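Local coordinates for alcohol dehydrogenase superfamily protein (Novosphingobium aromaticivorans, PDB 3GAZ) that probably acts as an NADP-dependent oxidoreductase of the medium-chain dehydrogenase/reductase superfamily, though its substrate is not established, at residues A[54-57]-A[58-61]; A[250-253]-A[254-257]. One frame throughout, in Å; residues are numbered along the deposited sequence.

Contact 1: A[54-57]-A[58-61]; sequences GEAP and HAQQ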
ATOM      1  N   GLY A  54      -4.082 -14.637  -1.663  1.00 17.61           N
ATOM      2  CA  GLY A  54      -5.022 -13.597  -1.288  1.00 16.90           C
ATOM      3  C   GLY A  54      -5.555 -13.778   0.118  1.00 17.91           C
ATOM      4  O   GLY A  54      -6.695 -13.411   0.410  1.00 16.65           O
ATOM      5  N   GLU A  55      -4.729 -14.334   0.998  1.00 18.35           N
ATOM      6  CA  GLU A  55      -5.140 -14.566   2.374  1.00 20.78           C
ATOM      7  C   GLU A  55      -4.178 -13.941   3.375  1.00 21.29           C
ATOM      8  O   GLU A  55      -3.969 -14.481   4.462  1.00 21.72           O
ATOM      9  CB  GLU A  55      -5.256 -16.068   2.636  1.00 20.78           C
ATOM     10  CG  GLU A  55      -6.201 -16.778   1.680  1.00 22.46           C
ATOM     11  CD  GLU A  55      -6.249 -18.274   1.907  1.00 24.14           C
ATOM     12  OE1 GLU A  55      -5.173 -18.890   2.074  1.00 23.43           O
ATOM     13  OE2 GLU A  55      -7.362 -18.837   1.906  1.00 25.41           O
ATOM     14  N   ALA A  56      -3.605 -12.797   3.007  1.00 21.12           N
ATOM     15  CA  ALA A  56      -2.664 -12.092   3.873  1.00 20.16           C
ATOM     16  C   ALA A  56      -3.097 -10.637   4.066  1.00 21.04           C
ATOM     17  O   ALA A  56      -2.441  -9.713   3.585  1.00 18.70           O
ATOM     18  CB  ALA A  56      -1.267 -12.148   3.268  1.00 21.07           C
ATOM     19  N   PRO A  57      -4.211 -10.418   4.781  1.00 22.16           N
ATOM     20  CA  PRO A  57      -4.731  -9.070   5.035  1.00 21.77           C
ATOM     21  C   PRO A  57      -3.734  -8.116   5.690  1.00 21.27           C
ATOM     22  O   PRO A  57      -3.698  -6.934   5.357  1.00 20.94           O
ATOM     23  CB  PRO A  57      -5.958  -9.334   5.910  1.00 21.99           C
ATOM     24  CG  PRO A  57      -5.613 -10.613   6.612  1.00 23.47           C
ATOM     25  CD  PRO A  57      -5.006 -11.429   5.500  1.00 22.45           C
ATOM     26  N   HIS A  58      -2.926  -8.630   6.614  1.00 22.27           N
ATOM     27  CA  HIS A  58      -1.939  -7.805   7.304  1.00 23.11           C
ATOM     28  C   HIS A  58      -0.858  -7.279   6.359  1.00 21.59           C
ATOM     29  O   HIS A  58      -0.147  -6.330   6.694  1.00 20.63           O
ATOM     30  CB  HIS A  58      -1.255  -8.591   8.433  1.00 26.41           C
ATOM     31  CG  HIS A  58      -2.207  -9.254   9.377  1.00 29.93           C
ATOM     32  ND1 HIS A  58      -3.412  -8.693   9.739  1.00 32.64           N
ATOM     33  CD2 HIS A  58      -2.125 -10.430  10.043  1.00 31.93           C
ATOM     34  CE1 HIS A  58      -4.037  -9.497  10.581  1.00 33.31           C
ATOM     35  NE2 HIS A  58      -3.276 -10.559  10.782  1.00 33.33           N
ATOM     36  N   ALA A  59      -0.735  -7.897   5.186  1.00 19.04           N
ATOM     37  CA  ALA A  59       0.273  -7.488   4.211  1.00 16.54           C
ATOM     38  C   ALA A  59      -0.179  -6.319   3.345  1.00 15.53           C
ATOM     39  O   ALA A  59       0.646  -5.614   2.764  1.00 13.55           O
ATOM     40  CB  ALA A  59       0.657  -8.675   3.327  1.00 16.55           C
ATOM     41  N   GLN A  60      -1.489  -6.114   3.260  1.00 15.78           N
ATOM     42  CA  GLN A  60      -2.036  -5.024   2.462  1.00 15.45           C
ATOM     43  C   GLN A  60      -1.413  -5.008   1.064  1.00 15.85           C
ATOM     44  O   GLN A  60      -0.967  -3.966   0.576  1.00 13.57           O
ATOM     45  CB  GLN A  60      -1.795  -3.685   3.173  1.00 16.41           C
ATOM     46  CG  GLN A  60      -2.380  -3.647   4.585  1.00 18.11           C
ATOM     47  CD  GLN A  60      -2.151  -2.329   5.312  1.00 19.15           C
ATOM     48  OE1 GLN A  60      -2.379  -2.237   6.514  1.00 22.83           O
ATOM     49  NE2 GLN A  60      -1.705  -1.307   4.588  1.00 19.87           N
ATOM     50  N   GLN A  61      -1.388  -6.174   0.427  1.00 16.00           N
ATOM     51  CA  GLN A  61      -0.834  -6.310  -0.917  1.00 14.94           C
ATOM     52  C   GLN A  61      -1.874  -6.948  -1.843  1.00 15.51           C
ATOM     53  O   GLN A  61      -1.801  -8.142  -2.158  1.00 13.95           O
ATOM     54  CB  GLN A  61       0.429  -7.180  -0.894  1.00 14.79           C
ATOM     55  CG  GLN A  61       1.164  -7.240  -2.232  1.00 14.30           C
ATOM     56  CD  GLN A  61       2.052  -6.023  -2.468  1.00 17.73           C
ATOM     57  OE1 GLN A  61       1.789  -4.943  -1.950  1.00 15.72           O
ATOM     58  NE2 GLN A  61       3.103  -6.197  -3.266  1.00 17.19           N
TER
HETATM   59  O   HOH W   1      -2.786  -8.389   1.240  1.00 26.97           O
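Two successive backbone hydrogen bonds wind residues 56-60 into a short 3-10 turn: Ala59 N donates to Ala56 O at 3.0 Å, and Gln60 N to Pro57 O at 3.2 Å. Both donors stand well above the plane of the carbonyl they use, the second by 62°, as fits a tightly wound turn. Ala56 O has a second partner, a water that donates to it at 2.7 Å and accepts from Gln61 N at 2.7 Å, so that it ties the start of the turn to the residue just after it.

Apolar contact is slight: the methyls of Ala56 and Ala59 lie side by side, CB to CB 4.0 Å, and both rest on Ile51 of helix 46-52. Pro57 CG stands 4.3 Å above one face of the His58 ring, displaced toward its rim, and the same imidazole stacks with Trp248.

Gln60 CG lies beside its own backbone N (chi1 -57°), which brings it to 3.6 Å from Pro57 O; the rest of the chain runs out extended to pack on Pro303 of the second subunit. The turn belongs to the GroES-like domain, in the loop that follows helix 46-52, whose end is marked by a Schellman motif at Gly54.

Contact 2: A[250-253]-A[254-257]; sequences THKL and APLS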
ATOM      1  N   THR A 250      -4.852 -16.363  20.260  1.00 26.54           N
ATOM      2  CA  THR A 250      -5.298 -16.148  21.628  1.00 25.90           C
ATOM      3  C   THR A 250      -4.508 -17.075  22.549  1.00 24.77           C
ATOM      4  O   THR A 250      -4.353 -18.263  22.263  1.00 24.25           O
ATOM      5  CB  THR A 250      -6.813 -16.439  21.770  1.00 27.38           C
ATOM      6  OG1 THR A 250      -7.191 -16.375  23.149  1.00 30.18           O
ATOM      7  CG2 THR A 250      -7.147 -17.812  21.221  1.00 28.55           C
ATOM      8  N   HIS A 251      -3.996 -16.532  23.647  1.00 21.76           N
ATOM      9  CA  HIS A 251      -3.215 -17.340  24.570  1.00 22.69           C
ATOM     10  C   HIS A 251      -3.545 -17.106  26.036  1.00 22.11           C
ATOM     11  O   HIS A 251      -4.016 -16.038  26.420  1.00 22.28           O
ATOM     12  CB  HIS A 251      -1.718 -17.091  24.355  1.00 22.37           C
ATOM     13  CG  HIS A 251      -1.220 -17.525  23.012  1.00 22.44           C
ATOM     14  ND1 HIS A 251      -1.342 -16.744  21.883  1.00 24.44           N
ATOM     15  CD2 HIS A 251      -0.617 -18.670  22.614  1.00 22.67           C
ATOM     16  CE1 HIS A 251      -0.837 -17.389  20.848  1.00 21.90           C
ATOM     17  NE2 HIS A 251      -0.390 -18.561  21.265  1.00 23.73           N
ATOM     18  N   LYS A 252      -3.304 -18.129  26.849  1.00 21.94           N
ATOM     19  CA  LYS A 252      -3.534 -18.041  28.284  1.00 22.31           C
ATOM     20  C   LYS A 252      -2.342 -17.268  28.837  1.00 19.65           C
ATOM     21  O   LYS A 252      -1.197 -17.687  28.674  1.00 17.74           O
ATOM     22  CB  LYS A 252      -3.585 -19.441  28.896  1.00 24.09           C
ATOM     23  CG  LYS A 252      -3.570 -19.462  30.411  1.00 30.81           C
ATOM     24  CD  LYS A 252      -4.746 -18.697  31.003  1.00 32.55           C
ATOM     25  CE  LYS A 252      -5.094 -19.263  32.366  1.00 36.88           C
ATOM     26  NZ  LYS A 252      -5.391 -20.722  32.276  1.00 37.28           N
ATOM     27  N   LEU A 253      -2.611 -16.144  29.492  1.00 18.38           N
ATOM     28  CA  LEU A 253      -1.538 -15.311  30.024  1.00 19.39           C
ATOM     29  C   LEU A 253      -1.097 -15.612  31.455  1.00 19.01           C
ATOM     30  O   LEU A 253      -0.109 -15.055  31.927  1.00 19.87           O
ATOM     31  CB  LEU A 253      -1.934 -13.835  29.909  1.00 16.80           C
ATOM     32  CG  LEU A 253      -2.302 -13.370  28.494  1.00 16.99           C
ATOM     33  CD1 LEU A 253      -2.483 -11.850  28.475  1.00 14.69           C
ATOM     34  CD2 LEU A 253      -1.202 -13.781  27.525  1.00 15.16           C
ATOM     35  N   ALA A 254      -1.810 -16.501  32.137  1.00 20.48           N
ATOM     36  CA  ALA A 254      -1.489 -16.845  33.524  1.00 21.01           C
ATOM     37  C   ALA A 254       0.003 -17.049  33.829  1.00 22.03           C
ATOM     38  O   ALA A 254       0.512 -16.541  34.831  1.00 21.95           O
ATOM     39  CB  ALA A 254      -2.282 -18.086  33.949  1.00 21.97           C
ATOM     40  N   PRO A 255       0.721 -17.802  32.982  1.00 22.41           N
ATOM     41  CA  PRO A 255       2.151 -18.028  33.228  1.00 23.47           C
ATOM     42  C   PRO A 255       2.975 -16.750  33.396  1.00 25.07           C
ATOM     43  O   PRO A 255       3.934 -16.721  34.170  1.00 24.00           O
ATOM     44  CB  PRO A 255       2.582 -18.835  32.008  1.00 24.71           C
ATOM     45  CG  PRO A 255       1.350 -19.653  31.715  1.00 23.71           C
ATOM     46  CD  PRO A 255       0.252 -18.613  31.845  1.00 23.50           C
ATOM     47  N   LEU A 256       2.602 -15.697  32.673  1.00 23.96           N
ATOM     48  CA  LEU A 256       3.326 -14.435  32.756  1.00 22.90           C
ATOM     49  C   LEU A 256       3.135 -13.738  34.094  1.00 23.24           C
ATOM     50  O   LEU A 256       4.016 -13.007  34.546  1.00 24.14           O
ATOM     51  CB  LEU A 256       2.908 -13.504  31.614  1.00 21.93           C
ATOM     52  CG  LEU A 256       3.331 -13.974  30.222  1.00 19.98           C
ATOM     53  CD1 LEU A 256       2.902 -12.942  29.189  1.00 19.25           C
ATOM     54  CD2 LEU A 256       4.839 -14.168  30.177  1.00 19.08           C
ATOM     55  N   SER A 257       1.981 -13.949  34.722  1.00 22.42           N
ATOM     56  CA  SER A 257       1.727 -13.357  36.027  1.00 21.41           C
ATOM     57  C   SER A 257       2.447 -14.185  37.083  1.00 21.55           C
ATOM     58  O   SER A 257       3.153 -13.644  37.930  1.00 20.56           O
ATOM     59  CB  SER A 257       0.225 -13.330  36.333  1.00 22.57           C
ATOM     60  OG  SER A 257      -0.442 -12.400  35.505  1.00 23.22           O
TER
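The carbonyl of Leu253 accepts from Leu256 N at 2.9 Å, closing the first turn as the loop winds into helix 254-258. The bond is bent, 139° at the hydrogen, and the donor sits 39° out of the carbonyl plane. One residue on, Ser257 N repeats the i to i+3 pattern with Ala254 O at 3.0 Å. Pro255 has no N-H to give, so its nitrogen, 3.1 Å from Leu253 O, adds nothing to the bonding.

A few van der Waals contacts accompany the turn. Lys252 CG points away from the backbone N (chi1 170°), and the chain then bends at chi2 and folds its methylenes alongside Ala254; CE presses on Ala254 CB at 3.4 Å, tighter than usual for two carbons. On the proline ring, Pro255 CD abuts Leu253 C at 3.3 Å. The carbonyl oxygen of Leu253 also has Leu256 CB beside it at 3.4 Å.

Residues 250-253 lead from strand 240-244 of the parallel sheet to this short surface helix. Leu253 and Pro255 both lean on Phe233 of helix 227-235, while His251, hydrogen-bonded through NE2 to Gly226 O, touches Leu229 and Asp230 of that helix.

Contact 1 comes first along the chain, in the GroES-like domain between helix 46-52 and strand 70-78; contact 2 follows much later, in the Rossmann-type domain, probably the nucleotide-binding one, after strand 240-244 of the parallel sheet. Their centres are 28 Å apart and their nearest atoms about 11 Å, without touching, and the two share no helix, strand or sheet. Trp248, the ring partner of contact 1, lies two residues before segment 250-253, so the loop leading into contact 2 touches contact 1 and makes one link between the two domains. In this family the cofactor and active site generally lie between such domains. One residue of contact 1 reaches the second subunit, whereas no other chain of the assembly touches contact 2.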